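Local coordinates for regulator of nonsense transcripts 2 (Homo sapiens, PDB 4CEM), which acts in nonsense-mediated mRNA decay as the factor UPF2, of which the crystallised fragment is the first of three MIF4G domains, at residues D102-V107 and D149-A154; K145-L150 and V189-S194. All blocks are in the same frame, centred on the assembly; numbering follows the deposited sequence.

Both contacts use helix 143-158, which lies between helix 103-116 and helix 189-204 in the all-helical MIF4G domain. Contact 1 joins it to the first turns of helix 103-116, and contact 2 joins it to the first turns of helix 189-204. Their centres are about 11 Å apart. Asp149 and Leu150 belong to both. The contacts also meet directly: Val103 CG2 of contact 1 lies 3.6 Å from Thr148 CG2 of contact 2. Contact 1 is buried, while contact 2 is partly open to solvent. The helix segments cross at 40° in contact 1 and run closer to parallel, at 20°, in contact 2.

Contact 1 of 2, residues D102-V107 and D149-A154; sequences DVNCAV and DLRFIA
Val107 N donates to Val103 O at 2.9 Å. This backbone bond closes the helix turn that presents Val103, Ala106 and Val107 to helix 143-158. The two segments share no hydrogen bond or salt bridge, and their contact is mainly apolar. Phe152 is its centre. Its CG is anti to the backbone N (chi1 -165°), and this carries the ring across to helix 103-116. Three side chains meet the ring at a slant. Ala106 CB touches CZ of Phe152 at 3.7 Å. Val107 CG2 sits 3.8 Å from Phe152 CE1, and these two side chains run past each other in opposite directions. Val103 CG1 is looser, 4.3 Å from Phe152 CD1. Leu98, in the loop before helix 103-116, also touches Phe152. With an alanine in place of Phe152, Ala106 CB and Val107 CG2 would probably lose their apolar partner and a gap would probably open between the helices.

Arg151 leaves helix 143-158 on a different course from Phe152, its chain straight from CG to NE. Val103 CB lies over the centre of one guanidinium face, 4.0 Å above the plane. The amide of Asn104 stands further along, with OD1 4.4 Å from Arg151 NH2, too far for a bond. Ile100 and His198 also touch the Arg151 side chain, so it bridges several parts of the helical domain. The contact therefore relies on shape and on burial of carbon rather than on directional bonds. The arginine meets the valine with a flat face, and its N-H bonds, which lie in the guanidinium plane, are not spent on this contact.

Contact 2 of 2, residues K145-L150 and V189-S194; sequences KLRTDL and VSVVIS
Ser190 meets Arg147 where two helices of the MIF4G domain lie side by side and nearly parallel, as in HEAT-like helical repeats, with helix 164-181 between them in the chain. The segment axes come within 9.0 Å and cross at 20°. Ser190 offers mainly its backbone: its O lies 3.6 Å from Arg147 CD.

Val191 comes next and fills the middle. Its CA is only 4.7 Å from Arg147 CA, so the helices are close here. CG2, anti to the carbonyl carbon, presses on Arg147 CB at 3.6 Å. CG1 also lies near the Arg147 backbone and reaches Leu150 CD2 at 4.2 Å; the Leu150 and Val191 side chains cross at about a right angle. Val192 and Ile193 face other neighbours: Val192 packs on helix 230-259, and Ile193 on helix 283-303.

Ser194, one turn on from Val191, closes the contact. Its CB lies at the edge of the Arg147 guanidinium, near its plane. The Arg147 chain bends at chi3 (88°), beyond the CG and CD carbons that touch Ser194 CB. Within helix 143-158, Asp149 OD1 receives Lys145 NZ on its syn lone pair, at 2.9 Å, in a salt bridge. Lys145 NZ also bonds to Val94 O. At the Ser194 end, the hydroxyl OG rests 3.7 Å from the aliphatic CG of Arg147.

Contact 1 of 2, residues D102-V107 and D149-A154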
ATOM      1  N   ASP A 102     -10.109   5.402   2.729  1.00 50.81           N
ATOM      2  CA  ASP A 102      -9.891   6.698   3.376  1.00 49.06           C
ATOM      3  C   ASP A 102      -8.538   7.337   3.022  1.00 46.49           C
ATOM      4  O   ASP A 102      -8.334   8.523   3.287  1.00 45.08           O
ATOM      5  CB  ASP A 102      -9.991   6.548   4.905  1.00 51.62           C
ATOM      6  CG  ASP A 102     -11.422   6.331   5.394  1.00 53.08           C
ATOM      7  OD1 ASP A 102     -12.356   6.964   4.852  1.00 53.24           O
ATOM      8  OD2 ASP A 102     -11.607   5.537   6.344  1.00 52.60           O
ATOM      9  N   VAL A 103      -7.622   6.567   2.435  1.00 43.63           N
ATOM     10  CA  VAL A 103      -6.252   7.047   2.203  1.00 42.56           C
ATOM     11  C   VAL A 103      -6.190   8.274   1.280  1.00 43.16           C
ATOM     12  O   VAL A 103      -5.410   9.196   1.528  1.00 45.39           O
ATOM     13  CB  VAL A 103      -5.343   5.936   1.650  1.00 42.63           C
ATOM     14  CG1 VAL A 103      -3.960   6.483   1.328  1.00 43.38           C
ATOM     15  CG2 VAL A 103      -5.238   4.787   2.640  1.00 41.48           C
ATOM     16  N   ASN A 104      -7.015   8.307   0.237  1.00 42.76           N
ATOM     17  CA  ASN A 104      -7.071   9.486  -0.628  1.00 42.46           C
ATOM     18  C   ASN A 104      -7.430  10.756   0.126  1.00 41.76           C
ATOM     19  O   ASN A 104      -6.868  11.806  -0.151  1.00 45.87           O
ATOM     20  CB  ASN A 104      -8.053   9.288  -1.783  1.00 45.38           C
ATOM     21  CG  ASN A 104      -7.490   8.413  -2.903  1.00 46.68           C
ATOM     22  OD1 ASN A 104      -6.274   8.310  -3.088  1.00 44.19           O
ATOM     23  ND2 ASN A 104      -8.388   7.798  -3.674  1.00 46.54           N
ATOM     24  N   CYS A 105      -8.360  10.672   1.074  1.00 40.34           N
ATOM     25  CA  CYS A 105      -8.703  11.838   1.890  1.00 38.31           C
ATOM     26  C   CYS A 105      -7.499  12.302   2.708  1.00 37.78           C
ATOM     27  O   CYS A 105      -7.165  13.489   2.712  1.00 35.36           O
ATOM     28  CB  CYS A 105      -9.873  11.543   2.824  1.00 38.69           C
ATOM     29  SG  CYS A 105     -10.359  12.961   3.835  1.00 41.13           S
ATOM     30  N   ALA A 106      -6.838  11.366   3.385  1.00 36.40           N
ATOM     31  CA  ALA A 106      -5.661  11.703   4.189  1.00 35.49           C
ATOM     32  C   ALA A 106      -4.604  12.408   3.335  1.00 35.92           C
ATOM     33  O   ALA A 106      -4.016  13.417   3.757  1.00 36.78           O
ATOM     34  CB  ALA A 106      -5.079  10.458   4.831  1.00 33.76           C
ATOM     35  N   VAL A 107      -4.381  11.889   2.127  1.00 34.10           N
ATOM     36  CA  VAL A 107      -3.383  12.451   1.224  1.00 33.98           C
ATOM     37  C   VAL A 107      -3.809  13.858   0.815  1.00 34.41           C
ATOM     38  O   VAL A 107      -2.974  14.765   0.714  1.00 34.55           O
ATOM     39  CB  VAL A 107      -3.173  11.556  -0.032  1.00 33.96           C
ATOM     40  CG1 VAL A 107      -2.278  12.238  -1.055  1.00 32.53           C
ATOM     41  CG2 VAL A 107      -2.578  10.212   0.364  1.00 32.22           C
ATOM     42  N   ASP A 149      -0.140   1.791   5.836  1.00 48.60           N
ATOM     43  CA  ASP A 149       1.020   2.668   5.970  1.00 48.73           C
ATOM     44  C   ASP A 149       1.865   2.654   4.709  1.00 47.88           C
ATOM     45  O   ASP A 149       2.249   3.708   4.192  1.00 46.96           O
ATOM     46  CB  ASP A 149       1.901   2.255   7.159  1.00 51.27           C
ATOM     47  CG  ASP A 149       1.327   2.673   8.507  1.00 51.69           C
ATOM     48  OD1 ASP A 149       0.188   3.185   8.548  1.00 51.69           O
ATOM     49  OD2 ASP A 149       2.029   2.484   9.531  1.00 53.25           O
ATOM     50  N   LEU A 150       2.155   1.455   4.216  1.00 48.71           N
ATOM     51  CA  LEU A 150       2.999   1.315   3.035  1.00 47.67           C
ATOM     52  C   LEU A 150       2.343   1.999   1.838  1.00 46.53           C
ATOM     53  O   LEU A 150       2.993   2.738   1.107  1.00 47.60           O
ATOM     54  CB  LEU A 150       3.292  -0.153   2.734  1.00 47.83           C
ATOM     55  CG  LEU A 150       4.443  -0.382   1.749  1.00 49.30           C
ATOM     56  CD1 LEU A 150       5.774  -0.019   2.384  1.00 52.07           C
ATOM     57  CD2 LEU A 150       4.465  -1.822   1.255  1.00 48.83           C
ATOM     58  N   ARG A 151       1.049   1.778   1.653  1.00 45.43           N
ATOM     59  CA  ARG A 151       0.339   2.451   0.581  1.00 45.44           C
ATOM     60  C   ARG A 151       0.373   3.958   0.785  1.00 43.66           C
ATOM     61  O   ARG A 151       0.562   4.720  -0.170  1.00 42.00           O
ATOM     62  CB  ARG A 151      -1.108   1.985   0.504  1.00 47.92           C
ATOM     63  CG  ARG A 151      -1.941   2.804  -0.471  1.00 50.70           C
ATOM     64  CD  ARG A 151      -3.400   2.433  -0.393  1.00 51.45           C
ATOM     65  NE  ARG A 151      -4.207   3.285  -1.255  1.00 53.68           N
ATOM     66  CZ  ARG A 151      -5.530   3.200  -1.360  1.00 55.30           C
ATOM     67  NH1 ARG A 151      -6.202   2.301  -0.653  1.00 57.08           N
ATOM     68  NH2 ARG A 151      -6.185   4.017  -2.175  1.00 56.66           N
ATOM     69  N   PHE A 152       0.173   4.375   2.033  1.00 43.25           N
ATOM     70  CA  PHE A 152       0.115   5.789   2.381  1.00 41.90           C
ATOM     71  C   PHE A 152       1.449   6.467   2.042  1.00 41.82           C
ATOM     72  O   PHE A 152       1.467   7.422   1.271  1.00 41.20           O
ATOM     73  CB  PHE A 152      -0.240   5.944   3.861  1.00 43.04           C
ATOM     74  CG  PHE A 152      -0.682   7.341   4.278  1.00 43.90           C
ATOM     75  CD1 PHE A 152      -0.678   8.426   3.403  1.00 43.39           C
ATOM     76  CD2 PHE A 152      -1.106   7.559   5.587  1.00 43.03           C
ATOM     77  CE1 PHE A 152      -1.075   9.680   3.828  1.00 43.25           C
ATOM     78  CE2 PHE A 152      -1.501   8.813   6.011  1.00 42.44           C
ATOM     79  CZ  PHE A 152      -1.488   9.873   5.130  1.00 43.02           C
ATOM     80  N   ILE A 153       2.567   5.964   2.570  1.00 42.70           N
ATOM     81  CA  ILE A 153       3.870   6.586   2.265  1.00 43.15           C
ATOM     82  C   ILE A 153       4.200   6.526   0.769  1.00 42.42           C
ATOM     83  O   ILE A 153       4.871   7.435   0.238  1.00 41.20           O
ATOM     84  CB  ILE A 153       5.047   6.029   3.109  1.00 44.37           C
ATOM     85  CG1 ILE A 153       5.331   4.567   2.782  1.00 45.32           C
ATOM     86  CG2 ILE A 153       4.781   6.209   4.603  1.00 44.32           C
ATOM     87  CD1 ILE A 153       6.535   4.025   3.517  1.00 46.04           C
ATOM     88  N   ALA A 154       3.712   5.475   0.099  1.00 40.32           N
ATOM     89  CA  ALA A 154       3.772   5.380  -1.372  1.00 38.75           C
ATOM     90  C   ALA A 154       3.084   6.571  -2.048  1.00 37.62           C
ATOM     91  O   ALA A 154       3.717   7.276  -2.823  1.00 36.34           O
ATOM     92  CB  ALA A 154       3.160   4.078  -1.854  1.00 38.23           C
TER

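Contact 2 of 2, residues K145-L150 and V189-S194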
ATOM      1  N   LYS A 145      -2.195  -2.293   9.795  1.00 71.19           N
ATOM      2  CA  LYS A 145      -1.721  -0.903   9.752  1.00 68.49           C
ATOM      3  C   LYS A 145      -0.521  -0.743   8.810  1.00 65.67           C
ATOM      4  O   LYS A 145      -0.471   0.215   8.029  1.00 62.27           O
ATOM      5  CB  LYS A 145      -1.377  -0.418  11.167  1.00 67.67           C
ATOM      6  CG  LYS A 145      -0.825   1.002  11.276  1.00 66.75           C
ATOM      7  CD  LYS A 145      -1.846   2.067  10.909  1.00 67.88           C
ATOM      8  CE  LYS A 145      -1.498   3.424  11.521  1.00 67.42           C
ATOM      9  NZ  LYS A 145      -0.066   3.814  11.351  1.00 67.52           N
ATOM     10  N   LEU A 146       0.440  -1.666   8.883  1.00 61.33           N
ATOM     11  CA  LEU A 146       1.584  -1.650   7.960  1.00 59.59           C
ATOM     12  C   LEU A 146       1.132  -1.710   6.495  1.00 58.09           C
ATOM     13  O   LEU A 146       1.757  -1.100   5.630  1.00 54.98           O
ATOM     14  CB  LEU A 146       2.555  -2.803   8.245  1.00 58.66           C
ATOM     15  CG  LEU A 146       3.754  -2.948   7.290  1.00 57.93           C
ATOM     16  CD1 LEU A 146       4.696  -1.747   7.357  1.00 57.30           C
ATOM     17  CD2 LEU A 146       4.506  -4.230   7.588  1.00 57.53           C
ATOM     18  N   ARG A 147       0.051  -2.436   6.216  1.00 57.57           N
ATOM     19  CA  ARG A 147      -0.474  -2.487   4.854  1.00 58.97           C
ATOM     20  C   ARG A 147      -0.829  -1.089   4.367  1.00 57.07           C
ATOM     21  O   ARG A 147      -0.302  -0.617   3.354  1.00 56.09           O
ATOM     22  CB  ARG A 147      -1.701  -3.391   4.755  1.00 60.68           C
ATOM     23  CG  ARG A 147      -2.142  -3.609   3.319  1.00 63.10           C
ATOM     24  CD  ARG A 147      -3.131  -4.749   3.168  1.00 65.19           C
ATOM     25  NE  ARG A 147      -4.494  -4.270   3.358  1.00 68.66           N
ATOM     26  CZ  ARG A 147      -5.247  -4.478   4.436  1.00 73.74           C
ATOM     27  NH1 ARG A 147      -4.806  -5.191   5.471  1.00 75.23           N
ATOM     28  NH2 ARG A 147      -6.473  -3.969   4.470  1.00 78.04           N
ATOM     29  N   THR A 148      -1.710  -0.427   5.110  1.00 53.89           N
ATOM     30  CA  THR A 148      -2.140   0.917   4.764  1.00 51.35           C
ATOM     31  C   THR A 148      -0.963   1.885   4.794  1.00 50.99           C
ATOM     32  O   THR A 148      -0.796   2.690   3.877  1.00 50.15           O
ATOM     33  CB  THR A 148      -3.251   1.402   5.707  1.00 49.27           C
ATOM     34  OG1 THR A 148      -4.264   0.397   5.794  1.00 47.12           O
ATOM     35  CG2 THR A 148      -3.877   2.683   5.188  1.00 49.32           C
ATOM     36  N   ASP A 149      -0.140   1.791   5.836  1.00 48.60           N
ATOM     37  CA  ASP A 149       1.020   2.668   5.970  1.00 48.73           C
ATOM     38  C   ASP A 149       1.865   2.654   4.709  1.00 47.88           C
ATOM     39  O   ASP A 149       2.249   3.708   4.192  1.00 46.96           O
ATOM     40  CB  ASP A 149       1.901   2.255   7.159  1.00 51.27           C
ATOM     41  CG  ASP A 149       1.327   2.673   8.507  1.00 51.69           C
ATOM     42  OD1 ASP A 149       0.188   3.185   8.548  1.00 51.69           O
ATOM     43  OD2 ASP A 149       2.029   2.484   9.531  1.00 53.25           O
ATOM     44  N   LEU A 150       2.155   1.455   4.216  1.00 48.71           N
ATOM     45  CA  LEU A 150       2.999   1.315   3.035  1.00 47.67           C
ATOM     46  C   LEU A 150       2.343   1.999   1.838  1.00 46.53           C
ATOM     47  O   LEU A 150       2.993   2.738   1.107  1.00 47.60           O
ATOM     48  CB  LEU A 150       3.292  -0.153   2.734  1.00 47.83           C
ATOM     49  CG  LEU A 150       4.443  -0.382   1.749  1.00 49.30           C
ATOM     50  CD1 LEU A 150       5.774  -0.019   2.384  1.00 52.07           C
ATOM     51  CD2 LEU A 150       4.465  -1.822   1.255  1.00 48.83           C
ATOM     52  N   VAL A 189       2.033 -11.216   2.723  1.00 69.43           N
ATOM     53  CA  VAL A 189       1.694 -11.327   1.297  1.00 68.60           C
ATOM     54  C   VAL A 189       0.670 -10.287   0.879  1.00 67.34           C
ATOM     55  O   VAL A 189       0.868  -9.574  -0.112  1.00 66.71           O
ATOM     56  CB  VAL A 189       1.144 -12.712   0.920  1.00 67.37           C
ATOM     57  CG1 VAL A 189       0.912 -12.791  -0.580  1.00 66.06           C
ATOM     58  CG2 VAL A 189       2.109 -13.795   1.348  1.00 71.85           C
ATOM     59  N   SER A 190      -0.416 -10.203   1.644  1.00 64.53           N
ATOM     60  CA  SER A 190      -1.488  -9.248   1.371  1.00 65.22           C
ATOM     61  C   SER A 190      -0.998  -7.795   1.431  1.00 63.41           C
ATOM     62  O   SER A 190      -1.551  -6.923   0.767  1.00 65.67           O
ATOM     63  CB  SER A 190      -2.635  -9.440   2.362  1.00 64.43           C
ATOM     64  OG  SER A 190      -2.270  -8.946   3.637  1.00 64.23           O
ATOM     65  N   VAL A 191       0.028  -7.538   2.237  1.00 62.60           N
ATOM     66  CA  VAL A 191       0.654  -6.215   2.284  1.00 60.90           C
ATOM     67  C   VAL A 191       1.383  -5.899   0.971  1.00 58.57           C
ATOM     68  O   VAL A 191       1.313  -4.769   0.480  1.00 56.64           O
ATOM     69  CB  VAL A 191       1.611  -6.082   3.494  1.00 59.46           C
ATOM     70  CG1 VAL A 191       2.499  -4.859   3.361  1.00 56.36           C
ATOM     71  CG2 VAL A 191       0.805  -6.013   4.782  1.00 61.75           C
ATOM     72  N   VAL A 192       2.064  -6.895   0.403  1.00 55.38           N
ATOM     73  CA  VAL A 192       2.795  -6.708  -0.856  1.00 54.00           C
ATOM     74  C   VAL A 192       1.835  -6.602  -2.039  1.00 52.77           C
ATOM     75  O   VAL A 192       2.073  -5.841  -2.976  1.00 51.48           O
ATOM     76  CB  VAL A 192       3.785  -7.852  -1.113  1.00 54.38           C
ATOM     77  CG1 VAL A 192       4.479  -7.668  -2.450  1.00 53.34           C
ATOM     78  CG2 VAL A 192       4.809  -7.917   0.006  1.00 56.49           C
ATOM     79  N   ILE A 193       0.747  -7.362  -1.986  1.00 50.30           N
ATOM     80  CA  ILE A 193      -0.254  -7.337  -3.039  1.00 49.03           C
ATOM     81  C   ILE A 193      -0.955  -5.982  -3.072  1.00 50.54           C
ATOM     82  O   ILE A 193      -1.064  -5.360  -4.136  1.00 50.46           O
ATOM     83  CB  ILE A 193      -1.274  -8.473  -2.859  1.00 46.78           C
ATOM     84  CG1 ILE A 193      -0.578  -9.817  -3.091  1.00 46.99           C
ATOM     85  CG2 ILE A 193      -2.432  -8.302  -3.826  1.00 44.31           C
ATOM     86  CD1 ILE A 193      -1.317 -11.005  -2.524  1.00 48.47           C
ATOM     87  N   SER A 194      -1.412  -5.527  -1.905  1.00 49.71           N
ATOM     88  CA  SER A 194      -2.061  -4.218  -1.782  1.00 49.78           C
ATOM     89  C   SER A 194      -1.148  -3.129  -2.332  1.00 48.69           C
ATOM     90  O   SER A 194      -1.551  -2.339  -3.178  1.00 49.76           O
ATOM     91  CB  SER A 194      -2.423  -3.918  -0.320  1.00 50.54           C
ATOM     92  OG  SER A 194      -2.725  -2.541  -0.126  1.00 51.30           O
TER